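Local coordinates for protein probable flavin reductase (Sinorhizobium meliloti, PDB 3RH7) that binds FMN and probably acts as a flavin reductase, using NADPH to reduce riboflavin, at residues A[181-186]-A[208-213]; A[235-240]-A[249-254]. All coordinates share one frame; numbering follows the deposited sequence.

Contact 1: residues A[181-186]-A[208-213]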
loop_
_atom_site.group_PDB
_atom_site.type_symbol
_atom_site.label_atom_id
_atom_site.label_comp_id
_atom_site.label_asym_id
_atom_site.label_seq_id
_atom_site.Cartn_x
_atom_site.Cartn_y
_atom_site.Cartn_z
ATOM N N GLU A 181 -20.344 18.699 -3.294
ATOM C CA GLU A 181 -21.688 18.622 -3.876
ATOM C C GLU A 181 -22.804 18.837 -2.810
ATOM O O GLU A 181 -23.879 19.345 -3.127
ATOM C CB GLU A 181 -21.876 17.282 -4.591
ATOM C CG GLU A 181 -21.829 17.349 -6.105
ATOM C CD GLU A 181 -21.927 15.996 -6.786
ATOM O OE1 GLU A 181 -23.040 15.417 -6.822
ATOM O OE2 GLU A 181 -20.881 15.512 -7.277
ATOM N N GLY A 182 -22.531 18.469 -1.571
ATOM C CA GLY A 182 -23.466 18.656 -0.476
ATOM C C GLY A 182 -23.179 17.719 0.665
ATOM O O GLY A 182 -22.037 17.253 0.808
ATOM N N GLU A 183 -24.216 17.434 1.482
ATOM C CA GLU A 183 -24.086 16.523 2.629
ATOM C C GLU A 183 -23.696 15.119 2.155
ATOM O O GLU A 183 -24.081 14.709 1.049
ATOM C CB GLU A 183 -25.351 16.480 3.517
ATOM C CG GLU A 183 -26.549 15.857 2.832
ATOM C CD GLU A 183 -27.863 15.722 3.582
ATOM O OE1 GLU A 183 -28.016 16.313 4.675
ATOM O OE2 GLU A 183 -28.770 15.063 3.023
ATOM N N ILE A 184 -22.883 14.429 2.957
ATOM C CA ILE A 184 -22.448 13.074 2.659
ATOM C C ILE A 184 -22.891 12.129 3.789
ATOM O O ILE A 184 -22.862 12.489 4.979
ATOM C CB ILE A 184 -20.912 12.964 2.421
ATOM C CG1 ILE A 184 -20.136 13.665 3.562
ATOM C CG2 ILE A 184 -20.503 13.423 1.027
ATOM C CD1 ILE A 184 -18.680 14.136 3.353
ATOM N N ARG A 185 -23.284 10.908 3.409
ATOM C CA ARG A 185 -23.572 9.894 4.392
ATOM C C ARG A 185 -22.265 9.156 4.621
ATOM O O ARG A 185 -21.718 8.555 3.685
ATOM C CB ARG A 185 -24.686 8.959 3.938
ATOM C CG ARG A 185 -24.762 7.767 4.853
ATOM C CD ARG A 185 -25.774 6.771 4.405
ATOM N NE ARG A 185 -27.115 7.132 4.838
ATOM C CZ ARG A 185 -28.063 7.516 4.002
ATOM N NH1 ARG A 185 -27.815 7.589 2.691
ATOM N NH2 ARG A 185 -29.278 7.817 4.458
ATOM N N LEU A 186 -21.733 9.248 5.846
ATOM C CA LEU A 186 -20.484 8.581 6.189
ATOM C C LEU A 186 -20.783 7.215 6.733
ATOM O O LEU A 186 -21.348 7.101 7.823
ATOM C CB LEU A 186 -19.686 9.388 7.209
ATOM C CG LEU A 186 -19.366 10.820 6.864
ATOM C CD1 LEU A 186 -18.542 11.416 7.941
ATOM C CD2 LEU A 186 -18.646 10.906 5.526
ATOM N N ASN A 208 -23.863 4.590 10.161
ATOM C CA ASN A 208 -23.617 5.805 9.370
ATOM C C ASN A 208 -24.196 7.040 10.010
ATOM O O ASN A 208 -25.130 6.948 10.821
ATOM C CB ASN A 208 -24.196 5.667 7.960
ATOM C CG ASN A 208 -25.708 5.685 7.914
ATOM O OD1 ASN A 208 -26.333 6.736 7.702
ATOM N ND2 ASN A 208 -26.318 4.527 8.143
ATOM N N CYS A 209 -23.693 8.195 9.573
ATOM C CA CYS A 209 -24.171 9.508 9.967
ATOM C C CYS A 209 -23.916 10.483 8.830
ATOM O O CYS A 209 -22.844 10.447 8.235
ATOM C CB CYS A 209 -23.545 9.975 11.280
ATOM S SG CYS A 209 -21.757 10.274 11.217
ATOM N N THR A 210 -24.934 11.293 8.485
ATOM C CA THR A 210 -24.893 12.269 7.387
ATOM C C THR A 210 -24.534 13.644 7.942
ATOM O O THR A 210 -25.258 14.206 8.770
ATOM C CB THR A 210 -26.227 12.271 6.624
ATOM O OG1 THR A 210 -26.555 10.937 6.234
ATOM C CG2 THR A 210 -26.216 13.170 5.422
ATOM N N VAL A 211 -23.411 14.187 7.454
ATOM C CA VAL A 211 -22.844 15.477 7.854
ATOM C C VAL A 211 -22.426 16.274 6.618
ATOM O O VAL A 211 -22.396 15.718 5.510
ATOM C CB VAL A 211 -21.633 15.275 8.810
ATOM C CG1 VAL A 211 -22.045 14.563 10.095
ATOM C CG2 VAL A 211 -20.489 14.516 8.119
ATOM N N GLU A 212 -22.079 17.565 6.804
ATOM C CA GLU A 212 -21.557 18.420 5.725
ATOM C C GLU A 212 -20.455 19.272 6.311
ATOM O O GLU A 212 -20.724 20.291 6.951
ATOM C CB GLU A 212 -22.646 19.274 5.074
ATOM C CG GLU A 212 -22.186 20.045 3.843
ATOM C CD GLU A 212 -23.246 20.783 3.035
ATOM O OE1 GLU A 212 -24.441 20.804 3.425
ATOM O OE2 GLU A 212 -22.858 21.350 1.988
ATOM N N GLY A 213 -19.222 18.820 6.141
ATOM C CA GLY A 213 -18.075 19.533 6.678
ATOM C C GLY A 213 -17.395 18.781 7.784
ATOM O O GLY A 213 -18.068 18.097 8.579
#
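N208 opens the pairing of two antiparallel strands, 208-211 and 184-186, by reaching across to R185. Within the chain, strand 208-211 is an outermost strand of a mixed four-stranded sheet. N208 OD1 lies 3.0 Å from R185 NE and accepts a bent hydrogen bond. The oxygen sits at the edge of the guanidinium, in its plane, but the donor stands above the amide carbonyl plane. The two flat groups are steeply turned, 73° apart. A bend at chi3 (-83°) turns the guanidinium off the line of the arginine chain. Its NH1 forms a salt bridge with D246, so the asparagine is a second partner. N208 ND2 bonds back to L206 O.

C209 makes a hydrogen-bonded pair with L186. L186 N gives to C209 O at 2.9 Å, and C209 N returns to L186 O at 3.1 Å.

T210 faces R185 as a non-hydrogen-bonded pair. Its OG1 lies over one face of the guanidinium, and its CG2 packs against the side-chain carboxylate of E183, 3.6 Å from CD. E183 CG sits between its own backbone N and carbonyl carbon (chi1 67°), and the extended chain runs on past the methyl.

V211 turns to the other face of the sheet with C209, I184 and L186. Helix 216-228 packs on this face. V211 CG2 meets L186 CD1 at 3.7 Å, the two side chains crossing at about a right angle. V211 also exchanges two backbone bonds with I184.

E212 lies beyond the strand, beside the turn where helix 169-181 gives way to strand 184-191. G182 makes that turn with positive phi. The extended side chain of E212 runs alongside it, bringing OE2 to 3.7 Å from G182 CA.

Contact 2: residues A[235-240]-A[249-254]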
loop_
_atom_site.group_PDB
_atom_site.type_symbol
_atom_site.label_atom_id
_atom_site.label_comp_id
_atom_site.label_asym_id
_atom_site.label_seq_id
_atom_site.Cartn_x
_atom_site.Cartn_y
_atom_site.Cartn_z
ATOM N N GLY A 235 -9.756 3.425 8.465
ATOM C CA GLY A 235 -8.691 3.134 7.522
ATOM C C GLY A 235 -8.838 3.793 6.171
ATOM O O GLY A 235 -9.080 4.999 6.075
ATOM N N PHE A 236 -8.651 2.995 5.122
ATOM C CA PHE A 236 -8.728 3.446 3.743
ATOM C C PHE A 236 -10.160 3.521 3.298
ATOM O O PHE A 236 -11.001 2.789 3.800
ATOM C CB PHE A 236 -7.937 2.506 2.808
ATOM C CG PHE A 236 -6.437 2.670 2.822
ATOM C CD1 PHE A 236 -5.830 3.697 2.117
ATOM C CD2 PHE A 236 -5.631 1.785 3.521
ATOM C CE1 PHE A 236 -4.440 3.849 2.129
ATOM C CE2 PHE A 236 -4.249 1.942 3.549
ATOM C CZ PHE A 236 -3.657 2.971 2.852
ATOM N N LEU A 237 -10.431 4.384 2.326
ATOM C CA LEU A 237 -11.757 4.520 1.736
ATOM C C LEU A 237 -12.154 3.194 1.093
ATOM O O LEU A 237 -11.342 2.546 0.412
ATOM C CB LEU A 237 -11.771 5.654 0.702
ATOM C CG LEU A 237 -11.765 7.051 1.263
ATOM C CD1 LEU A 237 -11.493 8.043 0.194
ATOM C CD2 LEU A 237 -13.077 7.370 1.900
ATOM N N TYR A 238 -13.376 2.758 1.380
ATOM C CA TYR A 238 -13.886 1.503 0.852
ATOM C C TYR A 238 -14.628 1.728 -0.464
ATOM O O TYR A 238 -14.376 1.040 -1.452
ATOM C CB TYR A 238 -14.797 0.869 1.887
ATOM C CG TYR A 238 -15.081 -0.590 1.671
ATOM C CD1 TYR A 238 -14.218 -1.564 2.160
ATOM C CD2 TYR A 238 -16.277 -1.006 1.105
ATOM C CE1 TYR A 238 -14.518 -2.917 2.049
ATOM C CE2 TYR A 238 -16.589 -2.359 0.989
ATOM C CZ TYR A 238 -15.703 -3.310 1.461
ATOM O OH TYR A 238 -15.979 -4.648 1.342
ATOM N N SER A 239 -15.514 2.724 -0.475
ATOM C CA SER A 239 -16.359 3.031 -1.614
ATOM C C SER A 239 -16.890 4.482 -1.563
ATOM O O SER A 239 -17.200 4.990 -0.488
ATOM C CB SER A 239 -17.524 2.043 -1.614
ATOM O OG SER A 239 -18.514 2.367 -2.570
ATOM N N VAL A 240 -16.997 5.128 -2.712
ATOM C CA VAL A 240 -17.582 6.471 -2.811
ATOM C C VAL A 240 -18.607 6.395 -3.928
ATOM O O VAL A 240 -18.238 6.031 -5.045
ATOM C CB VAL A 240 -16.580 7.625 -3.029
ATOM C CG1 VAL A 240 -17.321 8.942 -3.167
ATOM C CG2 VAL A 240 -15.564 7.697 -1.895
ATOM N N GLN A 249 -25.056 11.510 -1.589
ATOM C CA GLN A 249 -23.646 11.179 -1.733
ATOM C C GLN A 249 -23.234 10.305 -0.545
ATOM O O GLN A 249 -23.608 10.578 0.594
ATOM C CB GLN A 249 -22.791 12.446 -1.803
ATOM C CG GLN A 249 -22.770 13.175 -3.152
ATOM C CD GLN A 249 -22.456 12.343 -4.393
ATOM O OE1 GLN A 249 -22.918 12.662 -5.494
ATOM N NE2 GLN A 249 -21.640 11.295 -4.286
ATOM N N ASN A 250 -22.495 9.240 -0.814
ATOM C CA ASN A 250 -22.085 8.279 0.200
ATOM C C ASN A 250 -20.551 8.060 0.205
ATOM O O ASN A 250 -19.979 7.730 -0.838
ATOM C CB ASN A 250 -22.819 6.968 -0.078
ATOM C CG ASN A 250 -23.940 6.675 0.856
ATOM O OD1 ASN A 250 -23.713 6.250 1.998
ATOM N ND2 ASN A 250 -25.166 6.847 0.375
ATOM N N ILE A 251 -19.895 8.267 1.374
ATOM C CA ILE A 251 -18.455 8.017 1.586
ATOM C C ILE A 251 -18.356 6.876 2.608
ATOM O O ILE A 251 -18.730 7.056 3.777
ATOM C CB ILE A 251 -17.633 9.279 1.992
ATOM C CG1 ILE A 251 -17.575 10.297 0.825
ATOM C CG2 ILE A 251 -16.224 8.901 2.452
ATOM C CD1 ILE A 251 -17.017 11.636 1.155
ATOM N N VAL A 252 -17.922 5.681 2.148
ATOM C CA VAL A 252 -17.812 4.486 2.990
ATOM C C VAL A 252 -16.340 4.186 3.225
ATOM O O VAL A 252 -15.550 4.110 2.271
ATOM C CB VAL A 252 -18.568 3.265 2.406
ATOM C CG1 VAL A 252 -18.526 2.073 3.365
ATOM C CG2 VAL A 252 -20.007 3.627 2.064
ATOM N N TYR A 253 -15.969 4.064 4.512
ATOM C CA TYR A 253 -14.601 3.787 4.945
ATOM C C TYR A 253 -14.478 2.380 5.422
ATOM O O TYR A 253 -15.471 1.767 5.845
ATOM C CB TYR A 253 -14.216 4.714 6.099
ATOM C CG TYR A 253 -13.540 6.000 5.706
ATOM C CD1 TYR A 253 -12.169 6.043 5.466
ATOM C CD2 TYR A 253 -14.240 7.199 5.686
ATOM C CE1 TYR A 253 -11.510 7.246 5.212
ATOM C CE2 TYR A 253 -13.599 8.407 5.406
ATOM C CZ TYR A 253 -12.228 8.428 5.185
ATOM O OH TYR A 253 -11.565 9.607 4.958
ATOM N N HIS A 254 -13.258 1.856 5.371
ATOM C CA HIS A 254 -12.998 0.564 5.942
ATOM C C HIS A 254 -12.562 0.884 7.363
ATOM O O HIS A 254 -11.870 1.884 7.534
ATOM C CB HIS A 254 -11.981 -0.251 5.111
ATOM C CG HIS A 254 -11.863 -1.694 5.532
ATOM N ND1 HIS A 254 -12.702 -2.263 6.519
ATOM C CD2 HIS A 254 -10.994 -2.643 5.119
ATOM C CE1 HIS A 254 -12.306 -3.519 6.662
ATOM N NE2 HIS A 254 -11.282 -3.800 5.853
#
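L237 and Y253 form the apolar centre of this antiparallel beta hairpin, built from strands 232-242 and 249-257. L237 CD2 sits almost over the middle of the Y253 ring, 3.5 Å from its centroid and 11° off the ring normal, a CH-pi contact. The same methyl meets I251 CG2 at 3.5 Å. Further along this face, V240 CG1 packs loosely on I251 CG1. L237 also packs on L171 of helix 169-181. The second subunit adds A172 against L237 and G173 against Y253, so the cluster lies partly at the dimer interface.

Y238 and H254 are on the other side of the hairpin. The edge of the tyrosine ring points at the face of the imidazole in a T-shaped pair, with centroids 5.7 Å apart and planes at 69°. In each residue CG is anti to the backbone N (chi1 -163° in Y238), which swings both rings out from the strands to meet. Y238 CB also packs on V252 CG1. R289 makes a cation-pi contact with the tyrosine, and H254 ND1 bonds to V189 O in strand 184-191.

The backbone carries a classic beta bulge. Y238 and S239 both face V252, and the register slips by one. V252 O takes two hydrogen bonds, from Y238 N at 2.7 Å and S239 N at 3.1 Å. S239 O accepts from V252 N, so S239 and V252 form a hydrogen-bonded pair within the bulge.

Toward residue 235 the chain turns a corner at F236. F236 O still receives H254 N at 2.9 Å. G235 O lies at the edge of the Y253 ring, near its plane, and G235 N donates to H254 O at 2.8 Å.

Both contacts hold the same mixed sheet, with strand order 208-211, 184-191, 249-257, 232-242. Contact 1 joins the first two strands and contact 2 the last two. The central strands 184-191 and 249-257 run parallel and connect them: R185 N lies 2.9 Å from Q249 O, and R185 O 3.0 Å from I251 N, both probable hydrogen bonds. Contact 1 is at the surface, and much of its side-chain chemistry is polar, with glutamates, an arginine and an asparagine. Contact 2 is buried, rich in aromatic and aliphatic groups, and partly covered by the second subunit. Contact 1 has regular pairing; contact 2 is bulged. Contact 2 lies nearer the FMN, with the H254 side chain about 12 Å from it.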